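Local coordinates for protein cytochrome P450 (Novosphingobium aromaticivorans, PDB 3OFT) that belongs to the cytochrome P450 family of haem proteins, mainly helical enzymes, and holds a bound haem in its interior, at residues Y189-P192 and F193-R197. Numbering follows the deposited sequence.
Sequences YLWP and FIEKR
Phe193 turns the edge of its ring onto one face of Tyr189, an edge-to-face pair with planes 83° apart. The bump is Phe193 CE2, 4.0 Å from Tyr189 CE1 over the ring's rim and 3.4 Å from Tyr189 O. The methyl CD2 of Leu190 flanks this hollow, meeting the Phe193 edge in the ring plane, 4.0 Å from Phe193 CD2. Phe149 touches both Leu190 and Phe193, and Tyr189 OH hydrogen-bonds to Leu163 O.

Trp191 has CG anti to its backbone N (chi1 -178°), which swings the indole forward over the following turn. There two bumps press on it. Glu195 CB meets one face, 3.6 Å from Trp191 CE2. Ile194 CG2 fits against the six-membered ring, 3.6 Å from Trp191 CZ3. A water bridges Pro192 O and Glu195 OE1. Arg197 folds back so that NE (2.8 Å) and NH2 both grip Phe193 O; Arg197 N hydrogen-bonds there too. Pro192 has no N-H, and the helix is kinked there. The i to i+4 hydrogen bond resumes with Ile194 N to Leu190 O. This part of P450 helix 179-199 is amphipathic: Pro192, Glu195 and Lys196 are exposed, and the buried side faces helices 144-152, 205-210 and 221-252.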
ATOM      1  N   TYR A 189       3.167  17.123  12.653  1.00 13.95           N
ATOM      2  CA  TYR A 189       4.228  17.034  11.643  1.00 13.77           C
ATOM      3  C   TYR A 189       3.898  17.719  10.304  1.00 13.26           C
ATOM      4  O   TYR A 189       4.740  18.422   9.718  1.00 11.27           O
ATOM      5  CB  TYR A 189       4.456  15.567  11.365  1.00 14.10           C
ATOM      6  CG  TYR A 189       5.562  15.257  10.410  1.00 15.30           C
ATOM      7  CD1 TYR A 189       5.292  14.652   9.179  1.00 15.96           C
ATOM      8  CD2 TYR A 189       6.883  15.531  10.741  1.00 20.30           C
ATOM      9  CE1 TYR A 189       6.316  14.309   8.313  1.00 19.45           C
ATOM     10  CE2 TYR A 189       7.926  15.190   9.873  1.00 21.41           C
ATOM     11  CZ  TYR A 189       7.624  14.576   8.659  1.00 21.21           C
ATOM     12  OH  TYR A 189       8.635  14.236   7.801  1.00 22.20           O
ATOM     13  N   LEU A 190       2.680  17.483   9.818  1.00 11.95           N
ATOM     14  CA  LEU A 190       2.218  18.013   8.548  1.00 12.20           C
ATOM     15  C   LEU A 190       1.839  19.490   8.628  1.00 12.58           C
ATOM     16  O   LEU A 190       1.928  20.203   7.622  1.00 11.85           O
ATOM     17  CB  LEU A 190       0.997  17.205   8.032  1.00 11.84           C
ATOM     18  CG  LEU A 190       1.352  15.745   7.635  1.00 12.25           C
ATOM     19  CD1 LEU A 190       0.084  14.972   7.303  1.00 15.29           C
ATOM     20  CD2 LEU A 190       2.395  15.656   6.463  1.00 12.67           C
ATOM     21  N   TRP A 191       1.346  19.935   9.784  1.00 12.68           N
ATOM     22  CA  TRP A 191       0.803  21.299   9.833  1.00 14.18           C
ATOM     23  C   TRP A 191       1.730  22.409   9.291  1.00 14.44           C
ATOM     24  O   TRP A 191       1.275  23.270   8.545  1.00 14.13           O
ATOM     25  CB  TRP A 191       0.190  21.699  11.203  1.00 14.19           C
ATOM     26  CG  TRP A 191      -0.369  23.115  11.067  1.00 15.88           C
ATOM     27  CD1 TRP A 191       0.137  24.266  11.635  1.00 18.42           C
ATOM     28  CD2 TRP A 191      -1.447  23.528  10.218  1.00 15.14           C
ATOM     29  NE1 TRP A 191      -0.592  25.358  11.204  1.00 17.68           N
ATOM     30  CE2 TRP A 191      -1.570  24.927  10.344  1.00 16.63           C
ATOM     31  CE3 TRP A 191      -2.342  22.841   9.376  1.00 17.23           C
ATOM     32  CZ2 TRP A 191      -2.535  25.645   9.665  1.00 16.75           C
ATOM     33  CZ3 TRP A 191      -3.300  23.549   8.713  1.00 17.75           C
ATOM     34  CH2 TRP A 191      -3.391  24.949   8.850  1.00 17.11           C
ATOM     35  N   PRO A 192       3.034  22.398   9.649  1.00 15.82           N
ATOM     36  CA  PRO A 192       3.817  23.528   9.105  1.00 17.05           C
ATOM     37  C   PRO A 192       3.846  23.564   7.563  1.00 16.75           C
ATOM     38  O   PRO A 192       3.832  24.653   6.961  1.00 16.73           O
ATOM     39  CB  PRO A 192       5.212  23.325   9.698  1.00 17.25           C
ATOM     40  CG  PRO A 192       5.015  22.464  10.910  1.00 17.83           C
ATOM     41  CD  PRO A 192       3.801  21.591  10.626  1.00 16.55           C
ATOM     42  N   PHE A 193       3.880  22.389   6.924  1.00 15.74           N
ATOM     43  CA  PHE A 193       3.867  22.322   5.460  1.00 14.42           C
ATOM     44  C   PHE A 193       2.575  22.853   4.842  1.00 14.19           C
ATOM     45  O   PHE A 193       2.613  23.574   3.838  1.00 13.85           O
ATOM     46  CB  PHE A 193       4.039  20.871   4.936  1.00 14.69           C
ATOM     47  CG  PHE A 193       5.108  20.064   5.637  1.00 16.12           C
ATOM     48  CD1 PHE A 193       6.364  20.611   5.938  1.00 16.48           C
ATOM     49  CD2 PHE A 193       4.858  18.720   5.972  1.00 15.71           C
ATOM     50  CE1 PHE A 193       7.344  19.830   6.581  1.00 17.79           C
ATOM     51  CE2 PHE A 193       5.856  17.917   6.575  1.00 15.70           C
ATOM     52  CZ  PHE A 193       7.093  18.489   6.900  1.00 18.29           C
ATOM     53  N   ILE A 194       1.441  22.402   5.390  1.00 14.29           N
ATOM     54  CA  ILE A 194       0.097  22.785   4.932  1.00 14.56           C
ATOM     55  C   ILE A 194      -0.091  24.289   5.092  1.00 15.68           C
ATOM     56  O   ILE A 194      -0.551  24.960   4.168  1.00 15.75           O
ATOM     57  CB  ILE A 194      -1.013  22.022   5.754  1.00 14.25           C
ATOM     58  CG1 ILE A 194      -0.843  20.508   5.577  1.00 14.21           C
ATOM     59  CG2 ILE A 194      -2.436  22.488   5.355  1.00 14.24           C
ATOM     60  CD1 ILE A 194      -1.694  19.613   6.533  1.00 14.44           C
ATOM     61  N   GLU A 195       0.270  24.803   6.266  1.00 17.05           N
ATOM     62  CA  GLU A 195       0.096  26.218   6.565  1.00 20.08           C
ATOM     63  C   GLU A 195       0.807  27.039   5.500  1.00 20.36           C
ATOM     64  O   GLU A 195       0.224  27.959   4.931  1.00 20.91           O
ATOM     65  CB  GLU A 195       0.648  26.527   7.954  1.00 20.87           C
ATOM     66  CG  GLU A 195       0.581  27.982   8.357  1.00 26.70           C
ATOM     67  CD  GLU A 195       1.891  28.413   8.977  1.00 35.26           C
ATOM     68  OE1 GLU A 195       2.866  28.661   8.208  1.00 39.04           O
ATOM     69  OE2 GLU A 195       1.954  28.483  10.229  1.00 37.42           O
ATOM     70  N   LYS A 196       2.050  26.652   5.195  1.00 20.39           N
ATOM     71  CA  LYS A 196       2.878  27.363   4.219  1.00 22.31           C
ATOM     72  C   LYS A 196       2.302  27.282   2.816  1.00 22.26           C
ATOM     73  O   LYS A 196       2.253  28.295   2.119  1.00 23.21           O
ATOM     74  CB  LYS A 196       4.329  26.854   4.253  1.00 22.41           C
ATOM     75  CG  LYS A 196       5.315  27.636   3.368  1.00 27.75           C
ATOM     76  CD  LYS A 196       6.735  27.080   3.452  1.00 33.01           C
ATOM     77  CE  LYS A 196       7.317  27.209   4.870  1.00 36.60           C
ATOM     78  NZ  LYS A 196       8.722  26.662   4.947  1.00 39.21           N
ATOM     79  N   ARG A 197       1.878  26.091   2.404  1.00 21.71           N
ATOM     80  CA  ARG A 197       1.418  25.865   1.044  1.00 23.05           C
ATOM     81  C   ARG A 197       0.004  26.374   0.754  1.00 23.53           C
ATOM     82  O   ARG A 197      -0.316  26.690  -0.405  1.00 23.75           O
ATOM     83  CB  ARG A 197       1.626  24.397   0.627  1.00 23.67           C
ATOM     84  CG  ARG A 197       3.038  24.140   0.049  1.00 24.70           C
ATOM     85  CD  ARG A 197       3.640  22.729   0.330  1.00 29.16           C
ATOM     86  NE  ARG A 197       4.246  22.874   1.634  1.00 34.35           N
ATOM     87  CZ  ARG A 197       5.532  22.877   1.962  1.00 29.23           C
ATOM     88  NH1 ARG A 197       6.518  22.605   1.130  1.00 30.61           N
ATOM     89  NH2 ARG A 197       5.805  23.138   3.214  1.00 29.00           N
TER
HETATM   90  O   HOH W   1       4.907  26.916   8.080  1.00 25.65           O